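Local coordinates for possible transcriptional regulator, ArsR family protein (Rhodococcus sp. RHA1, PDB 3F6V) that probably binds DNA as a dimeric transcriptional regulator of the ArsR family, possibly controlling genes for arsenical resistance, at residues Glu57-Arg60 and Arg61-Gln65; Gly70-Val74 and Asn75-Ala79; Val94-Ala98 and Gly99-Pro103. One frame throughout, in Å; residues are numbered along the deposited sequence. Where two conformers were deposited one is given.

Contact 1. Residues Glu57-Arg60 and Arg61-Gln65; sequences EPTR and RRLVQ
Arg61 folds its side chain back over Pro58. CG leaves anti to the carbonyl carbon (chi1 -65°), and a bend at chi3 (-51°) turns the guanidinium so that one face lies above Pro58 CA, 4.1 Å from the plane and over its centre. The charged end is held by partners outside the segments: NH1 donates to Ala56 O, and NH2 forms a salt bridge with Asp50 of the second subunit.

Arg60 goes the other way. Its chain is bent at chi3 (-83°), and its guanidinium has Glu57 CG 3.7 Å above one face, toward the rim. NE donates to Val54 O, and NH1 makes a weak bond to His91 ND1.

Glu57 is the N-cap of helix 58-66. Its OE1 accepts from Arg60 N at 3.1 Å, a fairly straight bond, and weakly from Thr59 N at 2.9 Å. The first full turn then closes through Arg61 N to Glu57 O (2.9 Å), and the helical pattern continues with Arg62 N to Pro58 O (3.2 Å), Leu63 N to Thr59 O (2.9 Å) and Val64 N to Arg60 O. Thr59 and Leu63 run side by side in the same direction, CG2 meeting CD1 at 4.1 Å.

Taken together, one carboxylate oxygen serves two amides of the first turn, one of them weakly, where its negative charge probably also suits the positive end of the helix dipole. The two arginines meanwhile carry their charge to neighbouring elements, so that the same turn is tied both to the preceding chain and to the dimer partner.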
loop_
_atom_site.group_PDB
_atom_site.type_symbol
_atom_site.label_atom_id
_atom_site.label_comp_id
_atom_site.label_asym_id
_atom_site.label_seq_id
_atom_site.Cartn_x
_atom_site.Cartn_y
_atom_site.Cartn_z
ATOM N N GLU A 57 0.811 1.714 5.157
ATOM C CA GLU A 57 1.739 2.360 6.062
ATOM C C GLU A 57 2.299 1.230 6.990
ATOM O O GLU A 57 1.520 0.420 7.476
ATOM C CB GLU A 57 0.991 3.460 6.829
ATOM C CG GLU A 57 1.862 4.488 7.472
ATOM C CD GLU A 57 2.462 4.090 8.796
ATOM O OE1 GLU A 57 2.048 3.078 9.377
ATOM O OE2 GLU A 57 3.357 4.840 9.265
ATOM N N PRO A 58 3.631 1.156 7.210
ATOM C CA PRO A 58 4.192 -0.054 7.823
ATOM C C PRO A 58 3.714 -0.383 9.265
ATOM O O PRO A 58 3.535 -1.568 9.579
ATOM C CB PRO A 58 5.695 0.229 7.850
ATOM C CG PRO A 58 5.913 1.178 6.719
ATOM C CD PRO A 58 4.673 1.982 6.554
ATOM N N THR A 59 3.466 0.630 10.075
ATOM C CA THR A 59 2.892 0.375 11.418
ATOM C C THR A 59 1.464 -0.148 11.273
ATOM O O THR A 59 1.082 -1.109 11.977
ATOM C CB THR A 59 2.931 1.630 12.263
ATOM O OG1 THR A 59 4.298 1.980 12.457
ATOM C CG2 THR A 59 2.270 1.367 13.629
ATOM N N ARG A 60 0.662 0.473 10.389
ATOM C CA ARG A 60 -0.662 -0.052 10.155
ATOM C C ARG A 60 -0.649 -1.499 9.629
ATOM O O ARG A 60 -1.516 -2.283 10.005
ATOM C CB ARG A 60 -1.463 0.896 9.261
ATOM C CG ARG A 60 -1.682 2.195 9.961
ATOM C CD ARG A 60 -2.705 3.097 9.291
ATOM N NE ARG A 60 -2.229 3.920 8.187
ATOM C CZ ARG A 60 -1.872 5.201 8.285
ATOM N NH1 ARG A 60 -1.792 5.814 9.458
ATOM N NH2 ARG A 60 -1.524 5.851 7.194
ATOM N N ARG A 61 0.293 -1.868 8.747
ATOM C CA ARG A 61 0.371 -3.271 8.297
ATOM C C ARG A 61 0.545 -4.196 9.467
ATOM O O ARG A 61 -0.121 -5.255 9.534
ATOM C CB ARG A 61 1.525 -3.530 7.324
ATOM C CG ARG A 61 1.332 -2.771 6.023
ATOM C CD ARG A 61 2.194 -3.302 4.903
ATOM N NE ARG A 61 3.595 -3.473 5.150
ATOM C CZ ARG A 61 4.580 -2.714 4.625
ATOM N NH1 ARG A 61 4.330 -1.590 3.963
ATOM N NH2 ARG A 61 5.824 -3.078 4.780
ATOM N N ARG A 62 1.453 -3.811 10.365
ATOM C CA ARG A 62 1.734 -4.693 11.511
ATOM C C ARG A 62 0.524 -4.736 12.451
ATOM O O ARG A 62 0.206 -5.794 12.978
ATOM C CB ARG A 62 2.972 -4.210 12.268
ATOM C CG ARG A 62 3.382 -5.108 13.416
ATOM C CD ARG A 62 3.773 -6.497 12.951
ATOM N NE ARG A 62 4.093 -7.381 14.072
ATOM C CZ ARG A 62 3.729 -8.660 14.132
ATOM N NH1 ARG A 62 3.025 -9.223 13.133
ATOM N NH2 ARG A 62 4.070 -9.379 15.192
ATOM N N LEU A 63 -0.166 -3.607 12.628
ATOM C CA LEU A 63 -1.350 -3.617 13.504
ATOM C C LEU A 63 -2.412 -4.561 12.921
ATOM O O LEU A 63 -3.048 -5.328 13.652
ATOM C CB LEU A 63 -1.946 -2.230 13.646
ATOM C CG LEU A 63 -1.192 -1.276 14.566
ATOM C CD1 LEU A 63 -1.615 0.165 14.369
ATOM C CD2 LEU A 63 -1.414 -1.686 16.039
ATOM N N VAL A 64 -2.601 -4.529 11.598
ATOM C CA VAL A 64 -3.546 -5.434 10.964
ATOM C C VAL A 64 -3.131 -6.902 11.203
ATOM O O VAL A 64 -3.992 -7.739 11.529
ATOM C CB VAL A 64 -3.691 -5.064 9.436
ATOM C CG1 VAL A 64 -4.309 -6.199 8.654
ATOM C CG2 VAL A 64 -4.520 -3.771 9.310
ATOM N N GLN A 65 -1.835 -7.218 11.029
ATOM C CA GLN A 65 -1.361 -8.588 11.332
ATOM C C GLN A 65 -1.613 -8.981 12.772
ATOM O O GLN A 65 -2.121 -10.085 13.019
ATOM C CB GLN A 65 0.106 -8.695 11.062
ATOM C CG GLN A 65 0.419 -8.624 9.566
ATOM C CD GLN A 65 1.870 -8.827 9.336
ATOM O OE1 GLN A 65 2.699 -8.398 10.172
ATOM N NE2 GLN A 65 2.221 -9.485 8.221
#

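Contact 2. Residues Gly70-Val74 and Asn75-Ala79; sequences GEQTV and NNLAA
Thr73 caps helix 74-78 with its hydroxyl: OG1 accepts from Asn76 N at 2.9 Å, with an N-H...O angle of 158°. The rotamer makes this possible, because OG1 sits between the backbone N and the carbonyl carbon (chi1 69°), which turns it back over the opening turn. The carbonyl of the same residue takes Leu77 N at 3.0 Å, so both oxygens of Thr73 are used by the turn; Ala78 N to Val74 O follows at 2.9 Å.

A water bridges the cap. It accepts from Thr73 N at 3.1 Å and from Asn76 ND2 at 2.9 Å, linking the last strand residue to an amide that lies slantwise across the threonine side chain.

One residue back, Gln72 extends beyond CG, and its amide NE2 donates to Gly70 O at 2.8 Å, with the acceptor close to the amide plane, and also to Leu66 O at the end of the preceding helix. This fixes the rotation of the amide and places OE1 3.7 Å from Leu77 CD2. The Gln72 and Leu77 side chains meet at about a right angle, Gln72 CB standing 4.0 Å from Leu77 CG.

Beyond that, Leu77 packs on Leu63 and Leu66 of helix 58-66 and on Leu92 of helix 85-97, while Val74 also reaches Leu92. Backbone hydrogen bonds between Gln72 and Tyr112, and between Val74 and Arg110, join the short strand and the helix start to strand 109-114. A brief edge strand passing straight into a capped helix, with helix 85-97 to follow, is the entry to the helix-turn-helix of the winged-helix fold of ArsR-type regulators.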
loop_
_atom_site.group_PDB
_atom_site.type_symbol
_atom_site.label_atom_id
_atom_site.label_comp_id
_atom_site.label_asym_id
_atom_site.label_seq_id
_atom_site.Cartn_x
_atom_site.Cartn_y
_atom_site.Cartn_z
ATOM N N GLY A 70 -7.204 -11.888 17.036
ATOM C CA GLY A 70 -8.435 -11.547 17.721
ATOM C C GLY A 70 -8.452 -10.091 18.159
ATOM O O GLY A 70 -7.433 -9.369 18.068
ATOM N N GLU A 71 -9.615 -9.707 18.673
ATOM C CA GLU A 71 -9.858 -8.367 19.153
ATOM C C GLU A 71 -8.917 -8.069 20.319
ATOM O O GLU A 71 -8.713 -8.931 21.225
ATOM C CB GLU A 71 -11.320 -8.279 19.567
ATOM C CG GLU A 71 -11.846 -6.899 19.838
ATOM C CD GLU A 71 -13.089 -6.949 20.717
ATOM O OE1 GLU A 71 -13.084 -7.693 21.726
ATOM O OE2 GLU A 71 -14.073 -6.260 20.409
ATOM N N GLN A 72 -8.297 -6.896 20.288
ATOM C CA GLN A 72 -7.282 -6.473 21.282
ATOM C C GLN A 72 -7.372 -5.036 21.707
ATOM O O GLN A 72 -7.929 -4.195 20.978
ATOM C CB GLN A 72 -5.889 -6.765 20.747
ATOM C CG GLN A 72 -5.645 -8.277 20.586
ATOM C CD GLN A 72 -4.448 -8.588 19.727
ATOM O OE1 GLN A 72 -3.308 -8.261 20.079
ATOM N NE2 GLN A 72 -4.699 -9.198 18.543
ATOM N N THR A 73 -6.829 -4.726 22.900
ATOM C CA THR A 73 -6.852 -3.370 23.379
ATOM C C THR A 73 -5.793 -2.545 22.760
ATOM O O THR A 73 -4.732 -3.010 22.267
ATOM C CB THR A 73 -6.650 -3.265 24.905
ATOM O OG1 THR A 73 -5.298 -3.650 25.212
ATOM C CG2 THR A 73 -7.657 -4.180 25.645
ATOM N N VAL A 74 -6.092 -1.275 22.765
ATOM C CA VAL A 74 -5.123 -0.315 22.334
ATOM C C VAL A 74 -3.774 -0.490 23.056
ATOM O O VAL A 74 -2.740 -0.590 22.435
ATOM C CB VAL A 74 -5.654 1.105 22.473
ATOM C CG1 VAL A 74 -4.524 2.038 22.235
ATOM C CG2 VAL A 74 -6.787 1.369 21.500
ATOM N N ASN A 75 -3.813 -0.615 24.384
ATOM C CA ASN A 75 -2.565 -0.750 25.140
ATOM C C ASN A 75 -1.813 -2.009 24.832
ATOM O O ASN A 75 -0.593 -2.003 24.768
ATOM C CB ASN A 75 -2.857 -0.713 26.650
ATOM C CG ASN A 75 -3.284 0.671 27.103
ATOM O OD1 ASN A 75 -3.317 1.625 26.304
ATOM N ND2 ASN A 75 -3.640 0.790 28.368
ATOM N N ASN A 76 -2.522 -3.114 24.624
ATOM C CA ASN A 76 -1.866 -4.360 24.299
ATOM C C ASN A 76 -1.195 -4.328 22.896
ATOM O O ASN A 76 -0.101 -4.855 22.711
ATOM C CB ASN A 76 -2.807 -5.562 24.567
ATOM C CG ASN A 76 -3.039 -5.834 26.103
ATOM O OD1 ASN A 76 -2.163 -5.575 26.952
ATOM N ND2 ASN A 76 -4.201 -6.375 26.439
ATOM N N LEU A 77 -1.860 -3.696 21.931
ATOM C CA LEU A 77 -1.297 -3.556 20.589
ATOM C C LEU A 77 -0.093 -2.647 20.626
ATOM O O LEU A 77 0.952 -2.899 20.003
ATOM C CB LEU A 77 -2.376 -2.950 19.655
ATOM C CG LEU A 77 -3.524 -3.898 19.256
ATOM C CD1 LEU A 77 -4.704 -3.143 18.678
ATOM C CD2 LEU A 77 -3.066 -5.035 18.325
ATOM N N ALA A 78 -0.245 -1.557 21.372
ATOM C CA ALA A 78 0.799 -0.553 21.461
ATOM C C ALA A 78 2.102 -1.077 22.028
ATOM O O ALA A 78 3.154 -0.530 21.726
ATOM C CB ALA A 78 0.301 0.653 22.184
ATOM N N ALA A 79 2.025 -2.139 22.838
ATOM C CA ALA A 79 3.194 -2.788 23.474
ATOM C C ALA A 79 4.097 -3.534 22.511
ATOM O O ALA A 79 5.215 -3.913 22.833
ATOM C CB ALA A 79 2.726 -3.728 24.580
HETATM O O HOH W 1 -5.750 -7.275 24.192
#

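Contact 3. Residues Val94-Ala98 and Gly99-Pro103; sequences VLTEA and GLVTP
Gly99 N returns to Thr96 O at 2.9 Å and Leu100 N to Leu95 O at 2.9 Å, the paired bonds of a Schellman motif that ends helix 85-97. Gly99 supplies the positive phi (76°) the motif needs. Leu95 O is shared, since Val101 N also points to it in a weak bond of 3.5 Å.

The hydrophobic pairing that commonly accompanies a Schellman motif is present as well: the residues joined by the 6→1 hydrogen bond, Leu95 and Leu100, bring CD2 and CD1 to 3.7 Å. Ala98 CB adds a looser contact to the same Leu100 CD1. Around them lie Val54 and Ala55 of helix 51-55, which cover Leu95, Ala98 and Leu100.

Val101 starts strand 101-106 and lies across the last helical turn. With CG1 anti to the carbonyl carbon (chi1 -57°), CG2 falls between the backbone N and the carbonyl carbon and wedges against Leu95 CB at 3.6 Å and Thr96 OG1 at 3.3 Å. That hydroxyl is hydrogen-bonded to Leu92 O one turn earlier; its contact with the valine methyl is a van der Waals one. The Val101 and Thr96 side chains stand at about a right angle, and Val101 O receives a CA-H...O contact from Thr96 CA, 3.5 Å long. The helix thus passes directly into the first strand of the wing hairpin, 101-106 pairing with 109-114. Farther along that strand, Pro103 CD rests on Thr96 CG2 at 3.8 Å.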
loop_
_atom_site.group_PDB
_atom_site.type_symbol
_atom_site.label_atom_id
_atom_site.label_comp_id
_atom_site.label_asym_id
_atom_site.label_seq_id
_atom_site.Cartn_x
_atom_site.Cartn_y
_atom_site.Cartn_z
ATOM N N VAL A 94 -7.254 5.938 12.083
ATOM C CA VAL A 94 -7.152 6.014 10.609
ATOM C C VAL A 94 -7.671 4.704 9.999
ATOM O O VAL A 94 -8.456 4.712 9.008
ATOM C CB VAL A 94 -5.724 6.348 10.173
ATOM C CG1 VAL A 94 -5.630 6.359 8.660
ATOM C CG2 VAL A 94 -5.335 7.764 10.633
ATOM N N LEU A 95 -7.256 3.562 10.560
ATOM C CA LEU A 95 -7.703 2.276 10.035
ATOM C C LEU A 95 -9.241 2.161 10.209
ATOM O O LEU A 95 -9.936 1.547 9.391
ATOM C CB LEU A 95 -7.037 1.157 10.814
ATOM C CG LEU A 95 -5.583 0.957 10.388
ATOM C CD1 LEU A 95 -4.888 0.044 11.424
ATOM C CD2 LEU A 95 -5.511 0.274 9.040
ATOM N N THR A 96 -9.789 2.746 11.289
ATOM C CA THR A 96 -11.225 2.686 11.540
ATOM C C THR A 96 -11.972 3.494 10.483
ATOM O O THR A 96 -12.965 3.021 9.891
ATOM C CB THR A 96 -11.592 3.267 12.922
ATOM O OG1 THR A 96 -11.022 2.440 13.947
ATOM C CG2 THR A 96 -13.113 3.269 13.098
ATOM N N GLU A 97 -11.451 4.677 10.186
ATOM C CA GLU A 97 -12.060 5.547 9.183
ATOM C C GLU A 97 -12.053 4.872 7.807
ATOM O O GLU A 97 -13.004 5.014 7.028
ATOM C CB GLU A 97 -11.337 6.891 9.146
ATOM C CG GLU A 97 -12.047 8.010 8.355
ATOM C CD GLU A 97 -13.424 8.415 8.937
ATOM O OE1 GLU A 97 -13.865 7.838 9.952
ATOM O OE2 GLU A 97 -14.077 9.307 8.366
ATOM N N ALA A 98 -10.992 4.125 7.533
ATOM C CA ALA A 98 -10.891 3.362 6.283
ATOM C C ALA A 98 -11.728 2.097 6.242
ATOM O O ALA A 98 -11.725 1.396 5.243
ATOM C CB ALA A 98 -9.440 3.072 5.965
ATOM N N GLY A 99 -12.453 1.775 7.320
ATOM C CA GLY A 99 -13.276 0.594 7.358
ATOM C C GLY A 99 -12.545 -0.718 7.538
ATOM O O GLY A 99 -13.145 -1.793 7.323
ATOM N N LEU A 100 -11.294 -0.662 8.004
ATOM C CA LEU A 100 -10.480 -1.858 8.143
ATOM C C LEU A 100 -10.525 -2.465 9.549
ATOM O O LEU A 100 -10.282 -3.658 9.701
ATOM C CB LEU A 100 -9.026 -1.536 7.750
ATOM C CG LEU A 100 -8.828 -1.238 6.258
ATOM C CD1 LEU A 100 -7.486 -0.563 5.985
ATOM C CD2 LEU A 100 -8.881 -2.605 5.502
ATOM N N VAL A 101 -10.794 -1.615 10.533
ATOM C CA VAL A 101 -10.932 -2.086 11.932
ATOM C C VAL A 101 -12.175 -1.453 12.519
ATOM O O VAL A 101 -12.704 -0.467 11.979
ATOM C CB VAL A 101 -9.687 -1.783 12.802
ATOM C CG1 VAL A 101 -8.428 -2.402 12.186
ATOM C CG2 VAL A 101 -9.500 -0.345 13.001
ATOM N N THR A 102 -12.607 -1.991 13.665
ATOM C CA THR A 102 -13.858 -1.570 14.302
ATOM C C THR A 102 -13.570 -1.462 15.798
ATOM O O THR A 102 -12.982 -2.386 16.353
ATOM C CB THR A 102 -14.942 -2.681 14.043
ATOM O OG1 THR A 102 -15.016 -2.934 12.613
ATOM C CG2 THR A 102 -16.276 -2.249 14.558
ATOM N N PRO A 103 -13.977 -0.358 16.421
ATOM C CA PRO A 103 -13.729 -0.159 17.863
ATOM C C PRO A 103 -14.924 -0.621 18.712
ATOM O O PRO A 103 -16.065 -0.631 18.252
ATOM C CB PRO A 103 -13.615 1.377 17.968
ATOM C CG PRO A 103 -14.587 1.856 16.923
ATOM C CD PRO A 103 -14.492 0.881 15.776
#

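Followed from the N terminus, the three contacts come in series and none encloses another; each closes just one local turn. Contact 1 starts helix 58-66, contact 2 carries strand 72-73 into helix 74-78, and contact 3 turns helix 85-97 into strand 101-106. Contact 1 lies against both others: Leu63 CD2 meets Leu77 CB of contact 2 at 3.9 Å, and Arg60 CD meets Leu95 CG of contact 3 at 3.8 Å. Contacts 2 and 3 stay apart, nearest atoms about 6 Å, but their strands flank strand 109-114 in the same antiparallel sheet. Helix 58-66 thus packs against both helix 74-78 and helix 85-97, and reaches the second subunit.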